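Side-chain contacts in coat protein (Tobacco streak virus, PDB 4Y6X), which forms the protein shell of the virus particle and probably binds the viral RNA for packaging and for the start of translation: residues N23-V28 and K63-L68; K49-G54 and A143-A148. One frame throughout, in Å; residues are numbered along the deposited sequence.

Interaction 1: residues N23-V28 and K63-L68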
loop_
_atom_site.group_PDB
_atom_site.type_symbol
_atom_site.label_atom_id
_atom_site.label_comp_id
_atom_site.label_asym_id
_atom_site.label_seq_id
_atom_site.Cartn_x
_atom_site.Cartn_y
_atom_site.Cartn_z
ATOM N N ASN A 23 -20.704 12.797 5.401
ATOM C CA ASN A 23 -20.792 12.451 3.994
ATOM C C ASN A 23 -19.643 13.001 3.154
ATOM O O ASN A 23 -19.327 12.475 2.101
ATOM C CB ASN A 23 -22.153 12.984 3.528
ATOM C CG ASN A 23 -22.570 12.442 2.211
ATOM O OD1 ASN A 23 -22.549 11.234 1.985
ATOM N ND2 ASN A 23 -22.957 13.339 1.306
ATOM N N ASN A 24 -18.940 14.008 3.638
ATOM C CA ASN A 24 -17.753 14.475 2.953
ATOM C C ASN A 24 -16.379 13.842 3.390
ATOM O O ASN A 24 -15.306 14.333 3.021
ATOM C CB ASN A 24 -17.683 15.968 3.101
ATOM C CG ASN A 24 -17.452 16.389 4.511
ATOM O OD1 ASN A 24 -17.738 15.667 5.455
ATOM N ND2 ASN A 24 -16.927 17.575 4.668
ATOM N N GLN A 25 -16.432 12.719 4.088
ATOM C CA GLN A 25 -15.210 11.988 4.512
ATOM C C GLN A 25 -15.301 10.514 4.102
ATOM O O GLN A 25 -16.376 10.014 4.007
ATOM C CB GLN A 25 -15.142 12.048 6.022
ATOM C CG GLN A 25 -14.843 13.425 6.545
ATOM C CD GLN A 25 -14.777 13.457 8.064
ATOM O OE1 GLN A 25 -14.502 12.472 8.695
ATOM N NE2 GLN A 25 -15.021 14.614 8.634
ATOM N N VAL A 26 -14.160 9.845 3.932
ATOM C CA VAL A 26 -14.087 8.408 3.764
ATOM C C VAL A 26 -12.980 7.825 4.658
ATOM O O VAL A 26 -12.075 8.531 5.106
ATOM C CB VAL A 26 -13.782 7.975 2.314
ATOM C CG1 VAL A 26 -14.956 8.315 1.420
ATOM C CG2 VAL A 26 -12.494 8.614 1.796
ATOM N N TRP A 27 -13.077 6.524 4.862
ATOM C CA TRP A 27 -12.065 5.713 5.506
ATOM C C TRP A 27 -11.106 5.223 4.479
ATOM O O TRP A 27 -11.530 4.776 3.415
ATOM C CB TRP A 27 -12.678 4.505 6.201
ATOM C CG TRP A 27 -13.444 4.820 7.467
ATOM C CD1 TRP A 27 -14.791 4.740 7.659
ATOM C CD2 TRP A 27 -12.888 5.280 8.691
ATOM N NE1 TRP A 27 -15.094 5.079 8.961
ATOM C CE2 TRP A 27 -13.951 5.454 9.599
ATOM C CE3 TRP A 27 -11.576 5.495 9.137
ATOM C CZ2 TRP A 27 -13.755 5.860 10.880
ATOM C CZ3 TRP A 27 -11.385 5.939 10.392
ATOM C CH2 TRP A 27 -12.452 6.091 11.275
ATOM N N VAL A 28 -9.824 5.309 4.793
ATOM C CA VAL A 28 -8.817 4.589 4.075
ATOM C C VAL A 28 -7.984 3.830 5.079
ATOM O O VAL A 28 -8.001 4.141 6.303
ATOM C CB VAL A 28 -7.919 5.536 3.239
ATOM C CG1 VAL A 28 -8.756 6.249 2.146
ATOM C CG2 VAL A 28 -7.192 6.531 4.103
ATOM N N LYS A 63 -7.328 16.640 3.826
ATOM C CA LYS A 63 -7.503 16.919 5.236
ATOM C C LYS A 63 -7.748 15.589 6.005
ATOM O O LYS A 63 -8.410 14.701 5.510
ATOM C CB LYS A 63 -8.672 17.852 5.420
ATOM C CG LYS A 63 -8.428 19.247 4.853
ATOM C CD LYS A 63 -9.692 20.101 4.948
ATOM C CE LYS A 63 -9.633 21.354 4.086
ATOM N NZ LYS A 63 -10.192 21.109 2.710
ATOM N N PHE A 64 -7.239 15.506 7.229
ATOM C CA PHE A 64 -7.234 14.317 8.059
ATOM C C PHE A 64 -8.088 14.554 9.283
ATOM O O PHE A 64 -7.903 15.545 9.969
ATOM C CB PHE A 64 -5.827 14.028 8.489
ATOM C CG PHE A 64 -4.961 13.620 7.398
ATOM C CD1 PHE A 64 -4.294 14.559 6.633
ATOM C CD2 PHE A 64 -4.837 12.281 7.073
ATOM C CE1 PHE A 64 -3.460 14.164 5.588
ATOM C CE2 PHE A 64 -4.034 11.878 6.009
ATOM C CZ PHE A 64 -3.344 12.810 5.270
ATOM N N TYR A 65 -9.045 13.672 9.527
ATOM C CA TYR A 65 -9.952 13.822 10.647
ATOM C C TYR A 65 -9.776 12.847 11.809
ATOM O O TYR A 65 -9.908 13.248 12.942
ATOM C CB TYR A 65 -11.362 13.727 10.159
ATOM C CG TYR A 65 -11.663 14.879 9.213
ATOM C CD1 TYR A 65 -12.056 16.146 9.707
ATOM C CD2 TYR A 65 -11.480 14.744 7.864
ATOM C CE1 TYR A 65 -12.335 17.221 8.815
ATOM C CE2 TYR A 65 -11.752 15.772 6.974
ATOM C CZ TYR A 65 -12.190 17.010 7.451
ATOM O OH TYR A 65 -12.452 17.993 6.560
ATOM N N ARG A 66 -9.444 11.591 11.550
ATOM C CA ARG A 66 -9.327 10.592 12.638
ATOM C C ARG A 66 -8.274 9.601 12.256
ATOM O O ARG A 66 -8.173 9.213 11.086
ATOM C CB ARG A 66 -10.636 9.819 12.797
ATOM C CG ARG A 66 -11.812 10.681 13.137
ATOM C CD ARG A 66 -13.130 9.927 13.258
ATOM N NE ARG A 66 -13.159 9.011 14.381
ATOM C CZ ARG A 66 -14.201 8.207 14.643
ATOM N NH1 ARG A 66 -15.272 8.195 13.837
ATOM N NH2 ARG A 66 -14.164 7.367 15.671
ATOM N N LEU A 67 -7.523 9.154 13.217
ATOM C CA LEU A 67 -6.678 8.004 13.054
ATOM C C LEU A 67 -7.111 6.970 14.105
ATOM O O LEU A 67 -7.156 7.293 15.311
ATOM C CB LEU A 67 -5.259 8.405 13.281
ATOM C CG LEU A 67 -4.302 7.212 13.425
ATOM C CD1 LEU A 67 -4.118 6.436 12.126
ATOM C CD2 LEU A 67 -2.998 7.725 13.928
ATOM N N LEU A 68 -7.413 5.765 13.670
ATOM C CA LEU A 68 -7.742 4.640 14.525
ATOM C C LEU A 68 -6.621 3.668 14.546
ATOM O O LEU A 68 -6.100 3.277 13.464
ATOM C CB LEU A 68 -8.931 3.875 14.005
ATOM C CG LEU A 68 -10.350 4.365 14.352
ATOM C CD1 LEU A 68 -10.535 5.840 14.380
ATOM C CD2 LEU A 68 -11.400 3.689 13.476
#
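Gln25 lays its side-chain amide flat over one face of the Tyr65 ring. The two planes are 8° apart. Gln25 NE2 sits above the middle of the ring and is 3.4 Å from Tyr65 CG. With CG beside the backbone N (chi1 -69°) and the chain extended beyond it, Gln25 reaches straight across to the tyrosine. Strands 25-30 and 63-73 are not neighbours in their sheet of the jelly roll. Strand 140-150 runs between them, and these side chains bridge over it. A classic beta bulge turns both Tyr65 and Arg66 to face Ala148 of that middle strand, and both side chains set off toward 23-28. Further along, the far corner of the Trp27 benzo ring meets Leu68. Trp27 CH2 is 3.4 Å from Leu68 CD2, and the methyl comes in obliquely to the ring. Arg66 bends at its third torsion and brings its guanidinium to the same end of the indole, the planes 57° apart. Trp27 CZ2 lies over one guanidinium face, 4.1 Å from Arg66 NH1. The polar ends bond elsewhere, Arg66 NH1 to Ser18 O and Trp27 NE1 to Leu19 O. Pro157 of the second subunit packs on Trp27, and Phe161 of that subunit on Leu68.

Interaction 2: residues K49-G54 and A143-A148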
loop_
_atom_site.group_PDB
_atom_site.type_symbol
_atom_site.label_atom_id
_atom_site.label_comp_id
_atom_site.label_asym_id
_atom_site.label_seq_id
_atom_site.Cartn_x
_atom_site.Cartn_y
_atom_site.Cartn_z
ATOM N N LYS A 49 3.967 10.331 9.056
ATOM C CA LYS A 49 4.296 10.287 7.615
ATOM C C LYS A 49 4.418 8.854 7.143
ATOM O O LYS A 49 3.999 8.560 6.058
ATOM C CB LYS A 49 5.568 11.088 7.259
ATOM N N THR A 50 4.948 7.952 7.966
ATOM C CA THR A 50 5.054 6.548 7.639
ATOM C C THR A 50 3.697 5.878 7.591
ATOM O O THR A 50 3.482 5.014 6.787
ATOM C CB THR A 50 5.887 5.792 8.712
ATOM O OG1 THR A 50 7.199 6.324 8.702
ATOM C CG2 THR A 50 5.958 4.273 8.480
ATOM N N ILE A 51 2.796 6.223 8.506
ATOM C CA ILE A 51 1.500 5.633 8.500
ATOM C C ILE A 51 0.788 5.902 7.176
ATOM O O ILE A 51 0.108 5.050 6.632
ATOM C CB ILE A 51 0.648 6.147 9.672
ATOM C CG1 ILE A 51 1.151 5.525 10.970
ATOM C CG2 ILE A 51 -0.813 5.776 9.458
ATOM C CD1 ILE A 51 0.681 6.206 12.224
ATOM N N VAL A 52 0.966 7.101 6.656
ATOM C CA VAL A 52 0.301 7.556 5.448
ATOM C C VAL A 52 0.977 7.131 4.146
ATOM O O VAL A 52 0.317 7.033 3.129
ATOM C CB VAL A 52 0.144 9.080 5.537
ATOM C CG1 VAL A 52 -0.033 9.714 4.166
ATOM C CG2 VAL A 52 -1.028 9.366 6.447
ATOM N N GLU A 53 2.280 6.910 4.163
ATOM C CA GLU A 53 2.997 6.428 2.993
ATOM C C GLU A 53 2.307 5.210 2.400
ATOM O O GLU A 53 1.969 4.260 3.106
ATOM C CB GLU A 53 4.458 6.089 3.362
ATOM C CG GLU A 53 4.950 4.681 2.964
ATOM C CD GLU A 53 4.542 3.607 3.972
ATOM N N GLY A 54 2.118 5.226 1.089
ATOM C CA GLY A 54 1.511 4.088 0.392
ATOM C C GLY A 54 -0.009 4.037 0.496
ATOM O O GLY A 54 -0.586 2.943 0.552
ATOM N N ALA A 143 -3.007 -3.831 14.290
ATOM C CA ALA A 143 -3.998 -4.014 13.219
ATOM C C ALA A 143 -3.714 -3.046 12.114
ATOM O O ALA A 143 -2.848 -2.141 12.266
ATOM C CB ALA A 143 -5.359 -3.761 13.772
ATOM N N GLY A 144 -4.419 -3.161 11.002
ATOM C CA GLY A 144 -4.386 -2.092 9.977
ATOM C C GLY A 144 -4.642 -0.691 10.561
ATOM O O GLY A 144 -5.373 -0.546 11.539
ATOM N N TYR A 145 -4.017 0.327 9.998
ATOM C CA TYR A 145 -4.276 1.719 10.362
ATOM C C TYR A 145 -5.498 2.165 9.610
ATOM O O TYR A 145 -5.644 1.807 8.429
ATOM C CB TYR A 145 -3.153 2.580 9.887
ATOM C CG TYR A 145 -1.790 2.207 10.409
ATOM C CD1 TYR A 145 -1.513 2.236 11.747
ATOM C CD2 TYR A 145 -0.785 1.839 9.542
ATOM C CE1 TYR A 145 -0.261 1.910 12.214
ATOM C CE2 TYR A 145 0.454 1.476 9.986
ATOM C CZ TYR A 145 0.720 1.528 11.327
ATOM O OH TYR A 145 1.975 1.216 11.765
ATOM N N TRP A 146 -6.412 2.875 10.283
ATOM C CA TRP A 146 -7.604 3.411 9.608
ATOM C C TRP A 146 -7.562 4.925 9.780
ATOM O O TRP A 146 -7.361 5.377 10.871
ATOM C CB TRP A 146 -8.883 2.868 10.217
ATOM C CG TRP A 146 -9.092 1.511 9.851
ATOM C CD1 TRP A 146 -8.658 0.420 10.519
ATOM C CD2 TRP A 146 -9.742 1.027 8.677
ATOM N NE1 TRP A 146 -9.007 -0.722 9.842
ATOM C CE2 TRP A 146 -9.696 -0.383 8.723
ATOM C CE3 TRP A 146 -10.410 1.635 7.631
ATOM C CZ2 TRP A 146 -10.235 -1.204 7.717
ATOM C CZ3 TRP A 146 -10.963 0.821 6.618
ATOM C CH2 TRP A 146 -10.890 -0.576 6.696
ATOM N N ILE A 147 -7.755 5.671 8.705
ATOM C CA ILE A 147 -7.705 7.091 8.694
ATOM C C ILE A 147 -8.941 7.622 7.993
ATOM O O ILE A 147 -9.274 7.170 6.895
ATOM C CB ILE A 147 -6.455 7.550 7.977
ATOM C CG1 ILE A 147 -5.277 6.819 8.547
ATOM C CG2 ILE A 147 -6.235 9.026 8.156
ATOM C CD1 ILE A 147 -4.024 6.988 7.736
ATOM N N ALA A 148 -9.618 8.560 8.626
ATOM C CA ALA A 148 -10.725 9.248 8.002
ATOM C C ALA A 148 -10.158 10.526 7.374
ATOM O O ALA A 148 -9.527 11.313 8.060
ATOM C CB ALA A 148 -11.774 9.591 8.998
#
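The backbone O of Tyr145, whose ring takes Ile51 on one face, accepts a hydrogen bond from Thr29 OG1. The backbone of Arg30 pairs with that of Tyr145 and its NH2 bonds to Thr50 O, so Arg30 links strand 140-150 to helix 48-52. On the helix side, Glu53 N bonds to Lys49 O at 3.0 Å in the last turn, and Glu53 then leaves the helical path.

Ile51 carries most of the contact. Its CG1 stands above the middle of the Tyr145 ring, 4.0 Å from the ring centroid and 10° off the normal. This is a CH-pi contact. Ile51 CG2 lies nearer the root of the ring, 3.8 Å from Tyr145 CG. With chi1 at -73°, CG1 beside the backbone N and CG2 beside the carbonyl carbon, both branches of Ile51 are turned to the same face of the ring. Ile51 CG2 also touches Ile147 CD1 at 3.8 Å, so this methyl sits between the ring and the neighbouring isoleucine. Ile147 is extended at its end (chi2 169°), which carries CD1 out to the helix. There it also meets Val52 CG2, at 4.0 Å. The CB of Val52 points away from the strand, and CG2 alone makes this touch.

Helix 48-52 thus packs against the inward face of the jelly-roll sheet. Tyr145 and Ile147 point into the barrel, while Trp146 between them points outward and meets Phe161 of the second subunit edge-to-face.

No hydrogen bond joins the two segments. All four touching side chains are buried, so the contact probably rests on dispersion and the exclusion of water, with a methylene and a methyl of Ile51 lying on the aromatic face.

The centres of interactions 1 and 2 lie about 11 Å apart, and strand 140-150 connects them. It is the middle strand that interaction 1 bridges and the strand that receives the helix in interaction 2. Two probable backbone hydrogen bonds join 63-68 to 143-148. Tyr65 N lies 2.8 Å from Ala148 O, and Leu68 N lies 2.8 Å from Trp146 O. Trp27 CE3 packs 3.6 Å from Ile147 C. Interaction 1 occupies the outer face of the sheet, and interaction 2 the inner face. Trp146 touches Trp27 and Leu68 on the outer side. Both segment pairs also reach the second subunit of the domain-swapped dimer.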